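Side-chain contacts in CG8862 (Drosophila melanogaster, PDB 3ISM), which is a magnesium-dependent mitochondrial endonuclease of the DNA/RNA non-specific family, probably cutting both DNA and RNA, held here in complex with its inhibitor: residues V174-I179 / T183-T188; S207-N212 / E229-S234; M102-N107 / H143-T148; W137-A142 / T219-F224. One frame throughout, in Å; residues are numbered along the deposited sequence. Where two conformers were deposited one is given.

Contact 1: residues V174-I179 / T183-T188; sequences VKYEVI and TVAVPT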
loop_
_atom_site.group_PDB
_atom_site.type_symbol
_atom_site.label_atom_id
_atom_site.label_comp_id
_atom_site.label_asym_id
_atom_site.label_seq_id
_atom_site.Cartn_x
_atom_site.Cartn_y
_atom_site.Cartn_z
ATOM N N VAL B 174 4.599 -6.481 -6.109
ATOM C CA VAL B 174 5.237 -5.355 -5.465
ATOM C C VAL B 174 6.055 -5.924 -4.297
ATOM O O VAL B 174 5.520 -6.677 -3.470
ATOM C CB VAL B 174 4.201 -4.350 -4.926
ATOM C CG1 VAL B 174 4.868 -3.287 -3.996
ATOM C CG2 VAL B 174 3.437 -3.685 -6.087
ATOM N N LYS B 175 7.340 -5.580 -4.225
ATOM C CA LYS B 175 8.127 -5.964 -3.052
ATOM C C LYS B 175 9.003 -4.824 -2.525
ATOM O O LYS B 175 9.660 -4.132 -3.296
ATOM C CB LYS B 175 8.961 -7.195 -3.358
ATOM C CG LYS B 175 9.547 -7.877 -2.138
ATOM C CD LYS B 175 10.514 -8.932 -2.571
ATOM C CE LYS B 175 11.015 -9.724 -1.390
ATOM N NZ LYS B 175 12.036 -10.712 -1.839
ATOM N N TYR B 176 9.012 -4.622 -1.214
ATOM C CA TYR B 176 9.894 -3.602 -0.639
ATOM C C TYR B 176 10.306 -3.963 0.771
ATOM O O TYR B 176 9.557 -4.617 1.498
ATOM C CB TYR B 176 9.263 -2.208 -0.681
ATOM C CG TYR B 176 7.869 -2.140 -0.113
ATOM C CD1 TYR B 176 6.755 -2.369 -0.927
ATOM C CD2 TYR B 176 7.661 -1.900 1.242
ATOM C CE1 TYR B 176 5.482 -2.333 -0.419
ATOM C CE2 TYR B 176 6.385 -1.858 1.767
ATOM C CZ TYR B 176 5.295 -2.067 0.927
ATOM O OH TYR B 176 4.015 -2.021 1.434
ATOM N N GLU B 177 11.520 -3.549 1.126
ATOM C CA GLU B 177 12.074 -3.754 2.444
ATOM C C GLU B 177 11.340 -2.837 3.396
ATOM O O GLU B 177 10.891 -1.746 3.010
ATOM C CB GLU B 177 13.595 -3.479 2.450
ATOM C CG GLU B 177 14.248 -3.704 3.816
ATOM C CD GLU B 177 15.766 -3.529 3.848
ATOM O OE1 GLU B 177 16.415 -3.299 2.799
ATOM O OE2 GLU B 177 16.313 -3.624 4.962
ATOM N N VAL B 178 11.157 -3.318 4.623
ATOM C CA VAL B 178 10.683 -2.484 5.719
ATOM C C VAL B 178 11.762 -2.534 6.795
ATOM O O VAL B 178 12.291 -3.605 7.106
ATOM C CB VAL B 178 9.300 -2.939 6.269
ATOM C CG1 VAL B 178 8.198 -2.651 5.242
ATOM C CG2 VAL B 178 9.300 -4.420 6.665
ATOM N N ILE B 179 12.115 -1.374 7.336
ATOM C CA ILE B 179 13.227 -1.304 8.279
ATOM C C ILE B 179 12.808 -0.985 9.724
ATOM O O ILE B 179 11.873 -0.229 9.962
ATOM C CB ILE B 179 14.336 -0.317 7.789
ATOM C CG1 ILE B 179 13.766 1.093 7.597
ATOM C CG2 ILE B 179 14.970 -0.833 6.489
ATOM C CD1 ILE B 179 14.835 2.172 7.294
ATOM N N THR B 183 8.878 -0.999 11.277
ATOM C CA THR B 183 8.660 -1.417 9.895
ATOM C C THR B 183 8.427 -0.242 8.949
ATOM O O THR B 183 7.385 -0.129 8.316
ATOM C CB THR B 183 7.531 -2.472 9.771
ATOM O OG1 THR B 183 6.281 -1.872 10.099
ATOM C CG2 THR B 183 7.773 -3.661 10.736
ATOM N N VAL B 184 9.416 0.640 8.864
ATOM C CA VAL B 184 9.341 1.784 7.956
ATOM C C VAL B 184 9.581 1.287 6.519
ATOM O O VAL B 184 10.584 0.630 6.249
ATOM C CB VAL B 184 10.338 2.894 8.373
ATOM C CG1 VAL B 184 10.250 4.132 7.424
ATOM C CG2 VAL B 184 10.056 3.319 9.796
ATOM N N ALA B 185 8.635 1.570 5.618
ATOM C CA ALA B 185 8.727 1.100 4.242
ATOM C C ALA B 185 9.853 1.780 3.459
ATOM O O ALA B 185 10.070 2.988 3.593
ATOM C CB ALA B 185 7.417 1.311 3.532
ATOM N N VAL B 186 10.559 0.996 2.649
ATOM C CA VAL B 186 11.561 1.522 1.729
ATOM C C VAL B 186 10.947 1.564 0.328
ATOM O O VAL B 186 10.798 0.529 -0.341
ATOM C CB VAL B 186 12.864 0.695 1.722
ATOM C CG1 VAL B 186 13.880 1.332 0.759
ATOM C CG2 VAL B 186 13.471 0.568 3.162
ATOM N N PRO B 187 10.561 2.763 -0.113
ATOM C CA PRO B 187 9.932 2.912 -1.429
ATOM C C PRO B 187 10.841 2.471 -2.581
ATOM O O PRO B 187 12.070 2.565 -2.481
ATOM C CB PRO B 187 9.623 4.414 -1.491
ATOM C CG PRO B 187 9.525 4.838 -0.008
ATOM C CD PRO B 187 10.641 4.047 0.613
ATOM N N THR B 188 10.238 1.974 -3.657
ATOM C CA THR B 188 11.000 1.499 -4.815
ATOM C C THR B 188 11.472 2.710 -5.647
ATOM O O THR B 188 12.499 2.656 -6.298
ATOM C CB THR B 188 10.152 0.545 -5.717
ATOM O OG1 THR B 188 9.088 1.284 -6.358
ATOM C CG2 THR B 188 9.566 -0.585 -4.894
HETATM O O HOH W 1 12.472 -1.406 -1.171
#

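Contact 2: residues S207-N212 / E229-S234; sequences SYVMPN and ESVERS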
loop_
_atom_site.group_PDB
_atom_site.type_symbol
_atom_site.label_atom_id
_atom_site.label_comp_id
_atom_site.label_asym_id
_atom_site.label_seq_id
_atom_site.Cartn_x
_atom_site.Cartn_y
_atom_site.Cartn_z
ATOM N N SER B 207 7.286 16.351 -14.730
ATOM C CA SER B 207 7.160 15.243 -13.786
ATOM C C SER B 207 8.243 14.203 -13.995
ATOM O O SER B 207 8.563 13.842 -15.133
ATOM C CB SER B 207 5.765 14.602 -13.839
ATOM O OG SER B 207 5.423 14.231 -15.150
ATOM N N TYR B 208 8.786 13.725 -12.876
ATOM C CA TYR B 208 9.939 12.838 -12.852
ATOM C C TYR B 208 9.630 11.662 -11.941
ATOM O O TYR B 208 8.935 11.823 -10.944
ATOM C CB TYR B 208 11.165 13.563 -12.286
ATOM C CG TYR B 208 11.575 14.795 -13.051
ATOM C CD1 TYR B 208 12.620 14.747 -13.969
ATOM C CD2 TYR B 208 10.921 16.016 -12.851
ATOM C CE1 TYR B 208 12.996 15.875 -14.674
ATOM C CE2 TYR B 208 11.288 17.144 -13.550
ATOM C CZ TYR B 208 12.328 17.070 -14.454
ATOM O OH TYR B 208 12.677 18.181 -15.160
ATOM N N VAL B 209 10.153 10.489 -12.293
ATOM C CA VAL B 209 10.145 9.324 -11.409
ATOM C C VAL B 209 11.575 8.774 -11.371
ATOM O O VAL B 209 12.141 8.427 -12.413
ATOM C CB VAL B 209 9.155 8.241 -11.901
ATOM C CG1 VAL B 209 9.423 6.873 -11.238
ATOM C CG2 VAL B 209 7.717 8.689 -11.665
ATOM N N MET B 210 12.167 8.710 -10.178
ATOM C CA MET B 210 13.537 8.195 -10.071
ATOM C C MET B 210 13.548 6.995 -9.149
ATOM O O MET B 210 12.881 7.021 -8.137
ATOM C CB MET B 210 14.485 9.276 -9.549
ATOM C CG MET B 210 14.594 10.494 -10.465
ATOM S SD MET B 210 15.601 11.806 -9.755
ATOM C CE MET B 210 17.205 11.041 -9.627
ATOM N N PRO B 211 14.299 5.939 -9.506
ATOM C CA PRO B 211 14.317 4.750 -8.663
ATOM C C PRO B 211 15.152 4.998 -7.402
ATOM O O PRO B 211 16.159 5.722 -7.444
ATOM C CB PRO B 211 14.958 3.690 -9.570
ATOM C CG PRO B 211 15.906 4.497 -10.462
ATOM C CD PRO B 211 15.184 5.809 -10.688
ATOM N N ASN B 212 14.721 4.406 -6.296
ATOM C CA ASN B 212 15.413 4.513 -5.027
ATOM C C ASN B 212 16.612 3.555 -5.027
ATOM O O ASN B 212 16.613 2.527 -4.348
ATOM C CB ASN B 212 14.433 4.208 -3.881
ATOM C CG ASN B 212 14.993 4.535 -2.497
ATOM O OD1 ASN B 212 16.044 5.157 -2.375
ATOM N ND2 ASN B 212 14.257 4.133 -1.437
ATOM N N GLU B 229 0.363 11.342 -15.912
ATOM C CA GLU B 229 -0.724 10.375 -15.776
ATOM C C GLU B 229 -0.201 9.013 -15.343
ATOM O O GLU B 229 -0.868 8.277 -14.629
ATOM C CB GLU B 229 -1.485 10.239 -17.100
ATOM C CG GLU B 229 -2.246 11.499 -17.539
ATOM C CD GLU B 229 -1.372 12.535 -18.237
ATOM O OE1 GLU B 229 -0.231 12.195 -18.639
ATOM O OE2 GLU B 229 -1.836 13.691 -18.383
ATOM N N SER B 230 1.012 8.676 -15.765
ATOM C CA SER B 230 1.593 7.410 -15.319
ATOM C C SER B 230 2.021 7.493 -13.851
ATOM O O SER B 230 1.931 6.501 -13.131
ATOM C CB SER B 230 2.771 7.008 -16.188
ATOM O OG SER B 230 3.826 7.903 -15.947
ATOM N N VAL B 231 2.454 8.667 -13.392
ATOM C CA VAL B 231 2.704 8.871 -11.946
ATOM C C VAL B 231 1.389 8.754 -11.151
ATOM O O VAL B 231 1.341 8.122 -10.105
ATOM C CB VAL B 231 3.365 10.259 -11.634
ATOM C CG1 VAL B 231 3.760 10.351 -10.156
ATOM C CG2 VAL B 231 4.592 10.532 -12.518
ATOM N N GLU B 232 0.330 9.389 -11.661
ATOM C CA GLU B 232 -0.989 9.351 -11.048
ATOM C C GLU B 232 -1.514 7.928 -10.925
ATOM O O GLU B 232 -1.983 7.515 -9.878
ATOM C CB GLU B 232 -1.962 10.217 -11.855
ATOM C CG GLU B 232 -1.651 11.709 -11.697
ATOM C CD GLU B 232 -2.575 12.629 -12.455
ATOM O OE1 GLU B 232 -2.972 12.279 -13.577
ATOM O OE2 GLU B 232 -2.890 13.721 -11.934
ATOM N N ARG B 233 -1.405 7.172 -12.001
ATOM C CA ARG B 233 -1.882 5.805 -12.009
ATOM C C ARG B 233 -1.115 4.952 -10.998
ATOM O O ARG B 233 -1.719 4.167 -10.254
ATOM C CB ARG B 233 -1.741 5.241 -13.426
ATOM C CG ARG B 233 -2.864 4.343 -13.851
ATOM C CD ARG B 233 -2.612 3.847 -15.256
ATOM N NE ARG B 233 -3.283 4.630 -16.297
ATOM C CZ ARG B 233 -4.500 4.337 -16.762
ATOM N NH1 ARG B 233 -5.181 3.314 -16.239
ATOM N NH2 ARG B 233 -5.044 5.064 -17.728
ATOM N N SER B 234 0.210 5.124 -10.946
ATOM C CA SER B 234 1.041 4.386 -9.974
ATOM C C SER B 234 0.847 4.831 -8.533
ATOM O O SER B 234 0.940 4.010 -7.610
ATOM C CB SER B 234 2.513 4.510 -10.332
ATOM O OG SER B 234 2.787 3.807 -11.528
#

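Contact 3: residues M102-N107 / H143-T148; sequences MAAAGN and HVRRLT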
loop_
_atom_site.group_PDB
_atom_site.type_symbol
_atom_site.label_atom_id
_atom_site.label_comp_id
_atom_site.label_asym_id
_atom_site.label_seq_id
_atom_site.Cartn_x
_atom_site.Cartn_y
_atom_site.Cartn_z
ATOM N N MET B 102 11.357 14.429 2.102
ATOM C CA MET B 102 10.431 14.648 0.993
ATOM C C MET B 102 10.346 16.148 0.650
ATOM O O MET B 102 10.628 16.540 -0.473
ATOM C CB MET B 102 9.052 14.018 1.269
ATOM C CG MET B 102 9.062 12.495 1.451
ATOM S SD MET B 102 9.583 11.525 0.000
ATOM C CE MET B 102 11.361 11.354 0.329
ATOM N N ALA B 103 9.958 16.979 1.613
ATOM C CA ALA B 103 10.082 18.423 1.483
ATOM C C ALA B 103 11.499 18.781 1.929
ATOM O O ALA B 103 11.814 18.686 3.126
ATOM C CB ALA B 103 9.059 19.143 2.371
ATOM N N ALA B 104 12.347 19.163 0.971
ATOM C CA ALA B 104 13.770 19.437 1.233
ATOM C C ALA B 104 13.979 20.672 2.102
ATOM O O ALA B 104 13.248 21.662 1.995
ATOM C CB ALA B 104 14.548 19.581 -0.082
ATOM N N ALA B 105 14.982 20.601 2.967
ATOM C CA ALA B 105 15.285 21.683 3.897
ATOM C C ALA B 105 15.634 22.989 3.167
ATOM O O ALA B 105 15.326 24.090 3.650
ATOM C CB ALA B 105 16.412 21.259 4.805
ATOM N N GLY B 106 16.245 22.851 1.985
ATOM C CA GLY B 106 16.650 23.980 1.149
ATOM C C GLY B 106 15.526 24.704 0.422
ATOM O O GLY B 106 15.740 25.755 -0.183
ATOM N N ASN B 107 14.333 24.136 0.451
ATOM C CA ASN B 107 13.173 24.757 -0.176
ATOM C C ASN B 107 12.479 25.723 0.793
ATOM O O ASN B 107 11.452 26.332 0.457
ATOM C CB ASN B 107 12.170 23.668 -0.579
ATOM C CG ASN B 107 12.722 22.700 -1.600
ATOM O OD1 ASN B 107 13.684 23.000 -2.304
ATOM N ND2 ASN B 107 12.096 21.533 -1.704
ATOM N N HIS B 143 17.347 21.486 -9.201
ATOM C CA HIS B 143 16.709 21.900 -10.460
ATOM C C HIS B 143 15.364 22.590 -10.221
ATOM O O HIS B 143 15.060 23.602 -10.841
ATOM C CB HIS B 143 16.503 20.671 -11.362
ATOM C CG HIS B 143 15.498 20.875 -12.457
ATOM N ND1 HIS B 143 15.818 21.477 -13.656
ATOM C CD2 HIS B 143 14.190 20.532 -12.545
ATOM C CE1 HIS B 143 14.746 21.516 -14.426
ATOM N NE2 HIS B 143 13.744 20.951 -13.774
ATOM N N VAL B 144 14.556 22.009 -9.340
ATOM C CA VAL B 144 13.253 22.573 -8.961
ATOM C C VAL B 144 13.413 23.957 -8.313
ATOM O O VAL B 144 12.634 24.869 -8.598
ATOM C CB VAL B 144 12.456 21.600 -8.045
ATOM C CG1 VAL B 144 11.130 22.205 -7.626
ATOM C CG2 VAL B 144 12.215 20.238 -8.761
ATOM N N ARG B 145 14.435 24.128 -7.475
ATOM C CA ARG B 145 14.759 25.462 -6.925
ATOM C C ARG B 145 15.201 26.458 -8.003
ATOM O O ARG B 145 14.829 27.638 -7.958
ATOM C CB ARG B 145 15.814 25.381 -5.819
ATOM C CG ARG B 145 15.323 24.669 -4.543
ATOM C CD ARG B 145 16.343 24.790 -3.388
ATOM N NE ARG B 145 17.464 23.863 -3.534
ATOM C CZ ARG B 145 17.531 22.659 -2.962
ATOM N NH1 ARG B 145 16.541 22.214 -2.173
ATOM N NH2 ARG B 145 18.604 21.898 -3.174
ATOM N N ARG B 146 15.989 25.991 -8.969
ATOM C CA ARG B 146 16.466 26.856 -10.066
ATOM C C ARG B 146 15.328 27.236 -11.022
ATOM O O ARG B 146 15.405 28.257 -11.710
ATOM C CB ARG B 146 17.584 26.153 -10.827
ATOM C CG ARG B 146 18.350 26.992 -11.826
ATOM C CD ARG B 146 19.484 26.169 -12.448
ATOM N NE ARG B 146 20.401 25.624 -11.439
ATOM C CZ ARG B 146 20.476 24.333 -11.099
ATOM N NH1 ARG B 146 19.692 23.436 -11.691
ATOM N NH2 ARG B 146 21.340 23.935 -10.164
ATOM N N LEU B 147 14.273 26.424 -11.060
ATOM C CA LEU B 147 13.070 26.756 -11.844
ATOM C C LEU B 147 12.424 28.079 -11.432
ATOM O O LEU B 147 11.738 28.699 -12.233
ATOM C CB LEU B 147 12.026 25.630 -11.780
ATOM C CG LEU B 147 12.275 24.365 -12.624
ATOM C CD1 LEU B 147 11.135 23.362 -12.449
ATOM C CD2 LEU B 147 12.476 24.707 -14.093
ATOM N N THR B 148 12.656 28.513 -10.189
ATOM C CA THR B 148 12.148 29.807 -9.730
ATOM C C THR B 148 12.745 30.984 -10.499
ATOM O O THR B 148 12.168 32.066 -10.499
ATOM C CB THR B 148 12.345 30.040 -8.210
ATOM O OG1 THR B 148 13.733 29.914 -7.871
ATOM C CG2 THR B 148 11.525 29.053 -7.397
#

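Contact 4: residues W137-A142 / T219-F224; sequences WNTLEA and TPISVF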
loop_
_atom_site.group_PDB
_atom_site.type_symbol
_atom_site.label_atom_id
_atom_site.label_comp_id
_atom_site.label_asym_id
_atom_site.label_seq_id
_atom_site.Cartn_x
_atom_site.Cartn_y
_atom_site.Cartn_z
ATOM N N TRP B 137 19.159 12.566 -6.518
ATOM C CA TRP B 137 17.914 13.143 -5.986
ATOM C C TRP B 137 18.099 14.616 -5.592
ATOM O O TRP B 137 17.220 15.443 -5.836
ATOM C CB TRP B 137 17.384 12.309 -4.811
ATOM C CG TRP B 137 16.031 12.733 -4.300
ATOM C CD1 TRP B 137 15.756 13.318 -3.096
ATOM C CD2 TRP B 137 14.769 12.588 -4.969
ATOM N NE1 TRP B 137 14.410 13.558 -2.979
ATOM C CE2 TRP B 137 13.781 13.114 -4.114
ATOM C CE3 TRP B 137 14.380 12.058 -6.205
ATOM C CZ2 TRP B 137 12.422 13.127 -4.453
ATOM C CZ3 TRP B 137 13.022 12.071 -6.543
ATOM C CH2 TRP B 137 12.068 12.609 -5.672
ATOM N N ASN B 138 19.238 14.941 -4.986
ATOM C CA ASN B 138 19.574 16.344 -4.711
ATOM C C ASN B 138 19.621 17.176 -5.998
ATOM O O ASN B 138 19.175 18.325 -6.015
ATOM C CB ASN B 138 20.895 16.469 -3.939
ATOM C CG ASN B 138 21.345 17.919 -3.779
ATOM O OD1 ASN B 138 22.458 18.274 -4.153
ATOM N ND2 ASN B 138 20.484 18.755 -3.220
ATOM N N THR B 139 20.148 16.587 -7.073
ATOM C CA THR B 139 20.227 17.276 -8.371
ATOM C C THR B 139 18.830 17.707 -8.849
ATOM O O THR B 139 18.651 18.839 -9.329
ATOM C CB THR B 139 20.923 16.389 -9.429
ATOM O OG1 THR B 139 22.200 15.978 -8.923
ATOM C CG2 THR B 139 21.123 17.148 -10.760
ATOM N N LEU B 140 17.847 16.818 -8.674
ATOM C CA LEU B 140 16.463 17.128 -9.011
ATOM C C LEU B 140 15.924 18.239 -8.110
ATOM O O LEU B 140 15.324 19.206 -8.600
ATOM C CB LEU B 140 15.575 15.882 -8.916
ATOM C CG LEU B 140 14.075 16.076 -9.211
ATOM C CD1 LEU B 140 13.843 16.781 -10.568
ATOM C CD2 LEU B 140 13.303 14.746 -9.133
ATOM N N GLU B 141 16.145 18.104 -6.801
ATOM C CA GLU B 141 15.798 19.158 -5.848
ATOM C C GLU B 141 16.399 20.515 -6.242
ATOM O O GLU B 141 15.688 21.525 -6.299
ATOM C CB GLU B 141 16.216 18.756 -4.429
ATOM C CG GLU B 141 15.382 17.623 -3.855
ATOM C CD GLU B 141 15.972 17.045 -2.578
ATOM O OE1 GLU B 141 17.226 17.009 -2.446
ATOM O OE2 GLU B 141 15.173 16.604 -1.722
ATOM N N ALA B 142 17.691 20.535 -6.550
ATOM C CA ALA B 142 18.364 21.765 -6.993
ATOM C C ALA B 142 17.773 22.356 -8.284
ATOM O O ALA B 142 17.697 23.573 -8.429
ATOM C CB ALA B 142 19.863 21.521 -7.154
ATOM N N THR B 219 24.266 10.806 -15.024
ATOM C CA THR B 219 22.922 10.645 -15.564
ATOM C C THR B 219 22.109 11.940 -15.436
ATOM O O THR B 219 21.853 12.403 -14.319
ATOM C CB THR B 219 22.163 9.496 -14.868
ATOM O OG1 THR B 219 22.883 8.265 -15.016
ATOM C CG2 THR B 219 20.799 9.323 -15.482
ATOM N N PRO B 220 21.696 12.529 -16.578
ATOM C CA PRO B 220 20.926 13.759 -16.487
ATOM C C PRO B 220 19.516 13.452 -15.984
ATOM O O PRO B 220 18.978 12.377 -16.276
ATOM C CB PRO B 220 20.883 14.277 -17.933
ATOM C CG PRO B 220 21.716 13.339 -18.743
ATOM C CD PRO B 220 21.867 12.080 -17.969
ATOM N N ILE B 221 18.928 14.379 -15.232
ATOM C CA ILE B 221 17.606 14.150 -14.644
ATOM C C ILE B 221 16.518 14.053 -15.711
ATOM O O ILE B 221 15.467 13.471 -15.469
ATOM C CB ILE B 221 17.224 15.232 -13.613
ATOM C CG1 ILE B 221 17.142 16.598 -14.303
ATOM C CG2 ILE B 221 18.204 15.212 -12.428
ATOM C CD1 ILE B 221 16.602 17.696 -13.433
ATOM N N SER B 222 16.790 14.610 -16.889
ATOM C CA SER B 222 15.869 14.574 -18.023
ATOM C C SER B 222 15.452 13.158 -18.416
ATOM O O SER B 222 14.333 12.951 -18.868
ATOM C CB SER B 222 16.483 15.301 -19.228
ATOM O OG SER B 222 17.586 14.583 -19.755
ATOM N N VAL B 223 16.351 12.195 -18.216
ATOM C CA VAL B 223 16.050 10.798 -18.545
ATOM C C VAL B 223 14.969 10.202 -17.636
ATOM O O VAL B 223 14.349 9.184 -17.982
ATOM C CB VAL B 223 17.313 9.889 -18.546
ATOM C CG1 VAL B 223 18.491 10.590 -19.216
ATOM C CG2 VAL B 223 17.673 9.432 -17.137
ATOM N N PHE B 224 14.703 10.857 -16.511
ATOM C CA PHE B 224 13.719 10.370 -15.555
ATOM C C PHE B 224 12.335 10.990 -15.723
ATOM O O PHE B 224 11.446 10.753 -14.916
ATOM C CB PHE B 224 14.235 10.576 -14.145
ATOM C CG PHE B 224 15.463 9.787 -13.848
ATOM C CD1 PHE B 224 15.403 8.399 -13.751
ATOM C CD2 PHE B 224 16.682 10.426 -13.669
ATOM C CE1 PHE B 224 16.548 7.661 -13.481
ATOM C CE2 PHE B 224 17.830 9.707 -13.392
ATOM C CZ PHE B 224 17.771 8.319 -13.301
#

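Contact 1: residues V174-I179 / T183-T188
Ile179 and Val184 form the doubly bonded pair of a short antiparallel ladder, Ile179 N lying 2.7 Å from Val184 O and Val184 N 2.8 Å from Ile179 O, and Val178 with Ala185 is the non-hydrogen-bonded pair beside it. A further bond runs from Val186 N to Glu177 O (2.8 Å). Beyond that the chains part, and a water takes over, donating to Val186 O and accepting from Glu177 N. Two side-chain layers result. In one, Val178 and Thr183 lie side by side and point the same way, while Val178 CG1 lies 3.9 Å from Ala185 CA. The short side chain of Ala185 lets the ring of Tyr176 come close, Tyr176 CE2 being 3.8 Å from Ala185 CB; the ring is placed there because CG stands between the backbone N and the carbonyl carbon (chi1 51°).

The two strands form a beta hairpin whose return strand starts with a G1 bulge: Thr183 and Val184 both face Ile179, and Thr183 takes a left-handed backbone shape (phi 45°, psi 60°), usual for the first residue of such a bulge. In the other layer beta-branched side chains meet. Ile179 CG1 meets Val184 CB at 3.9 Å, and Ile179 CG2 meets Val186 CG2 at 3.9 Å, the latter two side chains crossing at about a right angle. Pro126 and Tyr92 pack against this layer. Residues 174-178 also pair antiparallel with a strand of the second subunit, so that the sheet continues across the dimer interface.

Contact 2: residues S207-N212 / E229-S234
Ser207 OG is bonded to the backbone O of Val226, which leaves the methylene of the serine to flank Val231, Ser207 CB lying 4.4 Å from Val231 CG2. A small residue suits this place, since its one polar atom is satisfied by the backbone and its carbon can face the helix. The contact itself is apolar and small, and its main part is a pair of valines. Val231 CG2 lies 3.7 Å from Val209 CG2; the two side chains run antiparallel alongside each other, touching by one methyl each. In Val231, CG1 stands anti to the backbone N (chi1 -173°), the setting a helix accepts most readily for valine, and this leaves CG2 on the side of the strand. Val209 comes two residues after Ser207 and on the same face of the strand, where a beta-branched valine fits the extended backbone and gives the helix a compact surface to rest on. The helical turn that carries Val231 is closed by the bond between Arg233 N and Glu229 O (2.9 Å).

Val231 also touches Tyr191 of the adjoining strand 189-197, so this one side chain meets two neighbouring strands. Glu229 and Glu232 form salt bridges with Arg245. The other face of strand 203-211 belongs to Tyr208 and Met210, which pack on Leu140 of helix 136-146. The sheet is thus layered between helices, and helix 228-235 is the connecting helix of a beta-alpha-beta unit that runs from strand 203-211 to strand 250-251, the two strands being parallel.

Contact 3: residues M102-N107 / H143-T148
Asn107 and Arg145 have CA atoms 7.0 Å apart where a short 3-10 turn, residues 105-107, comes up to the last part of helix 136-146. The turn is closed by the bond from Asn107 N to Ala104 O. Between the two segments the long side chain of Arg145 does the work. Bent at its third torsion (chi3 -78°), it curls round the amide oxygen of Asn107, and Arg145 NH1 donates to Asn107 OD1 at 3.0 Å. The bond is moderately bent, with an N-H...O angle of 145°. NH1 approaches from above the carbonyl plane, 47° out of it, rather than along a lone pair. The aliphatic part of the chain lies against the same oxygen, Arg145 CG being 3.2 Å from Asn107 OD1. Arg145 CD lies 3.4 Å from Gly106 O, and because Gly106 carries no side chain, NH1 can sit close to its backbone. Ala104 CB lies in the guanidinium plane at its edge, 3.9 Å from Arg145 NH1.

The amide of Asn107 is fixed from its other end, since ND2 is bonded to Glu55. Arg145 NH2 forms a salt bridge with Glu335 of the inhibitor chain, CG4930, so the guanidinium links the turn to the inhibitor. The turn follows strand 98-101, which ends at the predicted catalytic His101, and precedes helix 112-116. Asn107 rests on Leu57 of strand 49-57, while Val144, next to Arg145, faces strands 153-161 and 189-197 of the large sheet.

Contact 4: residues W137-A142 / T219-F224
Ile221 points into helix 136-146 and divides its two branches between successive helix residues, Thr139 and Leu140. Its CG1 stands between the backbone N and the carbonyl carbon (chi1 63°), and a chi2 of 172° carries CD1 away from CA; CG2 and CD1 lie next to each other, each reaching a different helix residue. CG2 goes to the methyl of Thr139, with Ile221 CG2 3.9 Å from Thr139 CG2. CD1 goes to one methyl of Leu140, with Ile221 CD1 4.1 Å from Leu140 CD1. In both pairs the side chains cross obliquely, each meeting the other methyl to methyl. Between these two points, Ile221 CG2 also approaches the helix backbone, 4.1 Å from Leu140 N.

Thr139 suits the outer edge of the contact because it has two unlike branches. CG2 stands anti to the backbone N and turns to the isoleucine, while OG1 is bonded to the backbone O of Asp135, just before the helix begins. Leu140 is buried, and besides Ile221 it meets Met210 and Lys192 of the sheet. Ile221 begins a 3-10 segment, closed by the bond from Phe224 N to Ile221 O (2.9 Å); Ile221 CD1 also touches His143, the next turn of the helix. The helix also carries Glu141, seen to bind magnesium in this protein. What joins loop and helix is therefore dispersion between methyl groups and the exclusion of water, forces that bring surfaces together but impose little direction.

Overall arrangement
Contacts 3 and 4 share helix 136-146, their centres about 12 Å apart, contact 4 reaching the loop after strand 203-211 and contact 3 the turn after strand 98-101. Contact 2 lies on the opposite face of strand 203-211 from that helix, its centre about 14 Å from that of contact 4; Val209 N bonds to Phe224 O. Contact 1 stands at the dimer interface, its centre about 25 Å from that of contact 3, yet its Thr188 O meets Asn212 N at the end of contact 2's strand. Along the chain contact 3 closes before contacts 1 and 2, and contact 4 spans contact 1. Contacts 3 and 4 thus pin the helix carrying magnesium ligand Glu141 to two connecting loops.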